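Local coordinates for protein DNA endonuclease I-CeuI (Chlamydomonas eugametos, PDB 2EX5) that cuts DNA as a magnesium-dependent LAGLIDADG homing endonuclease, making a staggered break near the intron insertion site and so driving intron homing, at residues L79-E84 with K177-W182; Y98-V103 with L119-D124. The protein carries 1 engineered substitution. All coordinates share one frame; numbering follows the deposited sequence.

Interaction 1 (L79-E84 with K177-W182). With CA (calcium ion), chain F; nucleotides of chain B.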
loop_
_atom_site.group_PDB
_atom_site.type_symbol
_atom_site.label_atom_id
_atom_site.label_comp_id
_atom_site.label_asym_id
_atom_site.label_seq_id
_atom_site.Cartn_x
_atom_site.Cartn_y
_atom_site.Cartn_z
ATOM N N LEU C 79 -4.616 -32.938 -2.318
ATOM C CA LEU C 79 -4.488 -31.510 -2.411
ATOM C C LEU C 79 -4.738 -30.843 -1.050
ATOM O O LEU C 79 -5.412 -31.379 -0.199
ATOM C CB LEU C 79 -5.364 -30.941 -3.543
ATOM C CG LEU C 79 -6.826 -30.638 -3.323
ATOM C CD1 LEU C 79 -7.516 -30.263 -4.754
ATOM C CD2 LEU C 79 -7.468 -31.828 -2.759
ATOM N N VAL C 80 -4.166 -29.684 -0.835
ATOM C CA VAL C 80 -4.392 -28.995 0.482
ATOM C C VAL C 80 -4.825 -27.569 0.151
ATOM O O VAL C 80 -4.350 -27.018 -0.826
ATOM C CB VAL C 80 -3.124 -28.954 1.373
ATOM C CG1 VAL C 80 -1.920 -28.405 0.547
ATOM C CG2 VAL C 80 -3.360 -28.031 2.654
ATOM N N VAL C 81 -5.738 -27.037 0.934
ATOM C CA VAL C 81 -6.185 -25.664 0.832
ATOM C C VAL C 81 -5.543 -24.869 1.992
ATOM O O VAL C 81 -5.654 -25.193 3.162
ATOM C CB VAL C 81 -7.735 -25.619 0.893
ATOM C CG1 VAL C 81 -8.294 -24.248 0.570
ATOM C CG2 VAL C 81 -8.348 -26.710 -0.052
ATOM N N ASP C 82 -4.859 -23.801 1.675
ATOM C CA ASP C 82 -3.989 -23.276 2.691
ATOM C C ASP C 82 -4.072 -21.793 2.821
ATOM O O ASP C 82 -3.574 -21.136 1.944
ATOM C CB ASP C 82 -2.544 -23.678 2.399
ATOM C CG ASP C 82 -1.720 -23.842 3.726
ATOM O OD1 ASP C 82 -2.323 -24.127 4.811
ATOM O OD2 ASP C 82 -0.497 -23.731 3.679
ATOM N N PRO C 83 -4.572 -21.282 3.996
ATOM C CA PRO C 83 -4.670 -19.850 4.322
ATOM C C PRO C 83 -3.315 -19.259 4.797
ATOM O O PRO C 83 -2.518 -19.921 5.545
ATOM C CB PRO C 83 -5.699 -19.824 5.473
ATOM C CG PRO C 83 -5.592 -21.096 6.151
ATOM C CD PRO C 83 -5.001 -22.104 5.144
ATOM N N GLU C 84 -3.082 -18.027 4.433
ATOM C CA GLU C 84 -1.870 -17.325 4.836
ATOM C C GLU C 84 -2.260 -15.855 4.944
ATOM O O GLU C 84 -2.993 -15.368 4.130
ATOM C CB GLU C 84 -0.777 -17.508 3.801
ATOM C CG GLU C 84 0.547 -16.671 4.120
ATOM C CD GLU C 84 1.685 -17.081 3.258
ATOM O OE1 GLU C 84 2.155 -16.232 2.498
ATOM O OE2 GLU C 84 2.103 -18.294 3.261
ATOM N N LYS C 177 -18.353 -26.844 -0.072
ATOM C CA LYS C 177 -18.127 -25.613 0.686
ATOM C C LYS C 177 -16.655 -25.037 0.591
ATOM O O LYS C 177 -16.480 -23.919 0.173
ATOM C CB LYS C 177 -18.661 -25.773 2.121
ATOM C CG LYS C 177 -20.253 -25.544 2.211
ATOM C CD LYS C 177 -20.883 -26.025 3.582
ATOM C CE LYS C 177 -22.376 -26.559 3.503
ATOM N NZ LYS C 177 -22.883 -26.999 2.119
ATOM N N ILE C 178 -15.609 -25.809 0.875
ATOM C CA ILE C 178 -14.235 -25.280 0.875
ATOM C C ILE C 178 -13.691 -24.735 -0.449
ATOM O O ILE C 178 -13.306 -23.546 -0.553
ATOM C CB ILE C 178 -13.264 -26.271 1.538
ATOM C CG1 ILE C 178 -13.684 -26.462 3.021
ATOM C CG2 ILE C 178 -11.778 -25.867 1.287
ATOM C CD1 ILE C 178 -12.697 -27.394 3.829
ATOM N N LEU C 179 -13.721 -25.572 -1.477
ATOM C CA LEU C 179 -13.134 -25.219 -2.759
ATOM C C LEU C 179 -13.811 -24.009 -3.416
ATOM O O LEU C 179 -13.120 -23.110 -3.982
ATOM C CB LEU C 179 -13.135 -26.456 -3.684
ATOM C CG LEU C 179 -11.871 -27.258 -3.980
ATOM C CD1 LEU C 179 -10.622 -26.832 -3.148
ATOM C CD2 LEU C 179 -12.063 -28.791 -4.014
ATOM N N PRO C 180 -15.161 -23.928 -3.319
ATOM C CA PRO C 180 -15.831 -22.738 -3.865
ATOM C C PRO C 180 -15.447 -21.447 -3.188
ATOM O O PRO C 180 -15.413 -20.450 -3.832
ATOM C CB PRO C 180 -17.338 -23.024 -3.621
ATOM C CG PRO C 180 -17.471 -24.502 -3.595
ATOM C CD PRO C 180 -16.162 -24.924 -2.821
ATOM N N ILE C 181 -15.206 -21.425 -1.889
ATOM C CA ILE C 181 -14.662 -20.167 -1.289
ATOM C C ILE C 181 -13.265 -19.865 -1.820
ATOM O O ILE C 181 -12.975 -18.714 -2.175
ATOM C CB ILE C 181 -14.568 -20.265 0.276
ATOM C CG1 ILE C 181 -15.960 -20.331 0.906
ATOM C CG2 ILE C 181 -13.794 -19.113 0.782
ATOM C CD1 ILE C 181 -15.913 -21.108 2.260
ATOM N N TRP C 182 -12.381 -20.866 -1.832
ATOM C CA TRP C 182 -11.060 -20.680 -2.478
ATOM C C TRP C 182 -11.116 -20.047 -3.846
ATOM O O TRP C 182 -10.406 -19.101 -4.156
ATOM C CB TRP C 182 -10.315 -22.020 -2.575
ATOM C CG TRP C 182 -9.250 -22.065 -3.695
ATOM C CD1 TRP C 182 -8.022 -21.521 -3.667
ATOM C CD2 TRP C 182 -9.338 -22.782 -4.932
ATOM N NE1 TRP C 182 -7.362 -21.729 -4.860
ATOM C CE2 TRP C 182 -8.124 -22.595 -5.615
ATOM C CE3 TRP C 182 -10.338 -23.572 -5.531
ATOM C CZ2 TRP C 182 -7.886 -23.144 -6.916
ATOM C CZ3 TRP C 182 -10.075 -24.150 -6.797
ATOM C CH2 TRP C 182 -8.876 -23.924 -7.470
HETATM CA CA CA F . -0.250 -23.797 6.359
ATOM P P DC B 18 -4.406 -15.378 -4.615
ATOM O OP1 DC B 18 -4.896 -15.961 -5.873
ATOM O OP2 DC B 18 -5.370 -14.760 -3.698
ATOM O "O5'" DC B 18 -3.735 -16.464 -3.664
ATOM C "C5'" DC B 18 -3.114 -17.772 -3.923
ATOM C "C4'" DC B 18 -1.916 -17.713 -4.875
ATOM O "O4'" DC B 18 -0.912 -16.828 -4.343
ATOM C "C3'" DC B 18 -1.154 -19.021 -5.052
ATOM O "O3'" DC B 18 -1.749 -19.725 -6.141
ATOM C "C2'" DC B 18 0.324 -18.647 -5.324
ATOM C "C1'" DC B 18 0.391 -17.349 -4.547
ATOM N N1 DC B 18 1.156 -17.225 -3.179
ATOM C C2 DC B 18 2.523 -17.402 -3.248
ATOM O O2 DC B 18 2.881 -17.739 -4.357
ATOM N N3 DC B 18 3.354 -17.242 -2.145
ATOM C C4 DC B 18 2.785 -16.858 -1.007
ATOM N N4 DC B 18 3.624 -16.738 0.027
ATOM C C5 DC B 18 1.369 -16.675 -0.876
ATOM C C6 DC B 18 0.561 -16.873 -1.984
HETATM O O HOH W 1 -1.787 -21.823 6.833
HETATM O O HOH W 2 0.828 -23.684 8.692
HETATM O O HOH W 3 -2.288 -24.940 7.723
HETATM O O HOH W 4 0.136 -26.146 5.997
HETATM O O HOH W 5 1.611 -22.881 5.447
#
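Val81 of strand 79-90 meets helix 171-185 with both of its methyl branches. CG2, anti to the carbonyl carbon, lies 3.8 Å from Ile178 CG2 and equally 3.8 Å from Leu179 CD1. CG1 is the branch anti to the backbone N (chi1 -171°); it runs beside the same Ile178 methyl and comes within 4.4 Å of Trp182 CB. The valine crosses both Ile178 and Leu179 at a slant. Ile178 presents CG2 to the strand; Leu179 starts off to one side and brings only its tip back to the valine. No hydrogen bond joins the two segments, and the axes of strand 79-84 and helix 177-182 pass 10.1 Å apart at closest, at 54° to each other. Leu174 on the same helix and Ile67 on the neighbouring strand also pack on Val81.

Asp82 and Glu84 turn to the DNA side of the strand. Asp82 grips a calcium ion with both carboxylate oxygens, OD1 at 2.6 Å and OD2 at 2.7 Å, and five waters complete the shell; the same residue belongs to a magnesium-binding site of the enzyme. Glu84, its chain extended, carries OE1 to within 2.9 Å of N4 of DC18 of chain B, accepting a nearly straight hydrogen bond (165° at the hydrogen) from the exocyclic amino group, a direct contact to the base. Helices packed on one side of an antiparallel sheet and DNA on the other are characteristic of the LAGLIDADG fold.

Interaction 2 (Y98-V103 with L119-D124). With nucleotides of chain A.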
loop_
_atom_site.group_PDB
_atom_site.type_symbol
_atom_site.label_atom_id
_atom_site.label_comp_id
_atom_site.label_asym_id
_atom_site.label_seq_id
_atom_site.Cartn_x
_atom_site.Cartn_y
_atom_site.Cartn_z
ATOM N N TYR C 98 7.502 -4.119 12.099
ATOM C CA TYR C 98 7.782 -4.307 13.545
ATOM C C TYR C 98 6.539 -3.968 14.389
ATOM O O TYR C 98 6.083 -4.747 15.231
ATOM C CB TYR C 98 9.031 -3.489 13.952
ATOM C CG TYR C 98 9.380 -3.710 15.386
ATOM C CD1 TYR C 98 10.172 -4.774 15.752
ATOM C CD2 TYR C 98 8.875 -2.884 16.393
ATOM C CE1 TYR C 98 10.445 -5.056 17.101
ATOM C CE2 TYR C 98 9.171 -3.136 17.733
ATOM C CZ TYR C 98 9.971 -4.216 18.054
ATOM O OH TYR C 98 10.232 -4.522 19.341
ATOM N N LEU C 99 5.910 -2.870 14.062
ATOM C CA LEU C 99 4.600 -2.573 14.675
ATOM C C LEU C 99 3.610 -3.729 14.516
ATOM O O LEU C 99 3.056 -4.184 15.528
ATOM C CB LEU C 99 4.018 -1.286 14.108
ATOM C CG LEU C 99 3.135 -0.256 14.783
ATOM C CD1 LEU C 99 2.076 0.222 13.763
ATOM C CD2 LEU C 99 2.533 -0.663 16.230
ATOM N N ALA C 100 3.362 -4.251 13.277
ATOM C CA ALA C 100 2.480 -5.457 13.167
ATOM C C ALA C 100 2.845 -6.625 14.099
ATOM O O ALA C 100 1.984 -7.208 14.774
ATOM C CB ALA C 100 2.451 -5.963 11.719
ATOM N N LEU C 101 4.127 -7.006 14.087
ATOM C CA LEU C 101 4.694 -8.077 14.973
ATOM C C LEU C 101 4.330 -7.806 16.427
ATOM O O LEU C 101 3.760 -8.633 17.177
ATOM C CB LEU C 101 6.202 -8.019 14.779
ATOM C CG LEU C 101 7.090 -9.235 14.498
ATOM C CD1 LEU C 101 6.471 -10.277 13.494
ATOM C CD2 LEU C 101 8.485 -8.809 14.095
ATOM N N GLU C 102 4.588 -6.547 16.792
ATOM C CA GLU C 102 4.296 -6.058 18.138
ATOM C C GLU C 102 2.789 -6.145 18.428
ATOM O O GLU C 102 2.432 -6.672 19.468
ATOM C CB GLU C 102 4.958 -4.688 18.354
ATOM C CG GLU C 102 4.909 -4.233 19.749
ATOM C CD GLU C 102 6.116 -4.578 20.568
ATOM O OE1 GLU C 102 5.982 -5.416 21.469
ATOM O OE2 GLU C 102 7.173 -4.042 20.329
ATOM N N VAL C 103 1.904 -5.740 17.494
ATOM C CA VAL C 103 0.470 -5.944 17.735
ATOM C C VAL C 103 -0.072 -7.349 17.614
ATOM O O VAL C 103 -1.003 -7.707 18.371
ATOM C CB VAL C 103 -0.544 -4.882 17.058
ATOM C CG1 VAL C 103 0.066 -4.068 16.052
ATOM C CG2 VAL C 103 -1.865 -5.493 16.659
ATOM N N LEU C 119 11.089 -7.167 2.512
ATOM C CA LEU C 119 10.884 -8.067 3.636
ATOM C C LEU C 119 9.430 -8.491 3.643
ATOM O O LEU C 119 8.661 -7.763 3.143
ATOM C CB LEU C 119 11.192 -7.220 4.905
ATOM C CG LEU C 119 12.574 -7.270 5.618
ATOM C CD1 LEU C 119 13.862 -7.758 4.767
ATOM C CD2 LEU C 119 12.866 -6.103 6.618
ATOM N N VAL C 120 9.039 -9.614 4.252
ATOM C CA VAL C 120 7.680 -10.088 4.249
ATOM C C VAL C 120 7.475 -10.508 5.644
ATOM O O VAL C 120 8.323 -11.183 6.195
ATOM C CB VAL C 120 7.424 -11.287 3.292
ATOM C CG1 VAL C 120 5.963 -11.742 3.360
ATOM C CG2 VAL C 120 7.672 -10.855 1.933
ATOM N N LEU C 121 6.353 -10.130 6.251
ATOM C CA LEU C 121 5.946 -10.688 7.496
ATOM C C LEU C 121 4.793 -11.660 7.230
ATOM O O LEU C 121 3.829 -11.321 6.544
ATOM C CB LEU C 121 5.578 -9.505 8.456
ATOM C CG LEU C 121 4.621 -9.675 9.661
ATOM C CD1 LEU C 121 4.778 -10.850 10.435
ATOM C CD2 LEU C 121 4.840 -8.529 10.552
ATOM N N THR C 122 4.891 -12.865 7.755
ATOM C CA THR C 122 3.901 -13.990 7.530
ATOM C C THR C 122 3.320 -14.551 8.796
ATOM O O THR C 122 4.047 -14.790 9.773
ATOM C CB THR C 122 4.603 -15.183 6.712
ATOM O OG1 THR C 122 5.223 -14.633 5.507
ATOM C CG2 THR C 122 3.635 -16.236 6.217
ATOM N N ILE C 123 2.023 -14.752 8.804
ATOM C CA ILE C 123 1.379 -15.608 9.761
ATOM C C ILE C 123 0.549 -16.636 9.038
ATOM O O ILE C 123 -0.441 -16.271 8.332
ATOM C CB ILE C 123 0.441 -14.758 10.678
ATOM C CG1 ILE C 123 1.331 -13.748 11.542
ATOM C CG2 ILE C 123 -0.473 -15.742 11.487
ATOM C CD1 ILE C 123 0.660 -12.503 12.162
ATOM N N ASP C 124 0.894 -17.916 9.234
ATOM C CA ASP C 124 0.200 -19.097 8.660
ATOM C C ASP C 124 -0.409 -20.053 9.692
ATOM O O ASP C 124 -1.270 -20.877 9.363
ATOM C CB ASP C 124 1.164 -19.876 7.742
ATOM C CG ASP C 124 2.391 -20.417 8.471
ATOM O OD1 ASP C 124 2.288 -21.247 9.385
ATOM O OD2 ASP C 124 3.508 -20.082 8.037
ATOM P P DA A 6 5.315 -23.020 13.377
ATOM O OP1 DA A 6 6.054 -23.190 14.658
ATOM O OP2 DA A 6 4.525 -21.791 13.083
ATOM O "O5'" DA A 6 6.495 -23.132 12.349
ATOM C "C5'" DA A 6 7.411 -24.173 12.325
ATOM C "C4'" DA A 6 7.902 -24.026 10.904
ATOM O "O4'" DA A 6 6.826 -24.320 9.954
ATOM C "C3'" DA A 6 8.365 -22.611 10.511
ATOM O "O3'" DA A 6 9.780 -22.633 10.281
ATOM C "C2'" DA A 6 7.586 -22.298 9.215
ATOM C "C1'" DA A 6 7.329 -23.721 8.695
ATOM N N9 DA A 6 6.281 -23.916 7.638
ATOM C C8 DA A 6 4.936 -23.463 7.811
ATOM N N7 DA A 6 4.103 -23.718 6.804
ATOM C C5 DA A 6 4.977 -24.488 5.947
ATOM C C6 DA A 6 4.675 -25.118 4.703
ATOM N N6 DA A 6 3.455 -25.074 4.161
ATOM N N1 DA A 6 5.687 -25.761 4.099
ATOM C C2 DA A 6 6.926 -25.787 4.679
ATOM N N3 DA A 6 7.332 -25.251 5.849
ATOM C C4 DA A 6 6.291 -24.594 6.428
#
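Leu121 meets Leu101 and Ala100 where strand 118-123 runs beneath helix 94-104, in the αββαββα core of the LAGLIDADG fold. Its CB bond is directed at the helix, and a chi1 of 156° puts CG anti to the backbone N. From there the two methyls part: CD1 meets Leu101 alone of the helix 98-103 residues, while CD2 meets both Leu101 and Ala100. The distance from Leu121 CD1 to Leu101 CD1 is 3.5 Å. CD2 rests on the single methyl of Ala100, CB, at 3.7 Å, and also lies 3.8 Å from Leu101 CD1. The Leu101 tip is therefore touched by both branches of Leu121, and the two leucines cross at a slant.

All three residues are buried and the contact is wholly apolar. Ile109 of strand 108-111 packs on both leucines, while Leu55 of helix 49-62 covers Ala100. Past the end of the strand the chain reaches the DNA: the Asp124 carboxylate lies beside the adenine of DA6 of chain A, with OD2 3.7 Å from C8 of that base.

In the fold
Both interactions are buried, purely apolar contacts between a helix and one antiparallel sheet, in which strands 79-90 and 118-123 are neighbours. They sit about 23 Å apart, centre to centre, and use different helices: interaction 1 brings in helix 171-185 from late in the chain, whereas interaction 2 joins segments only 16 residues apart. The first is the more peripheral, its centre about 15 Å from that of the chain against about 8 Å for the second. Its strand also carries metal and base contacts, while in interaction 2 DNA is met just beyond the strand, at Asp124. The two contacts also touch through side chains, Glu84 CD lying 3.6 Å from Thr122 CG2.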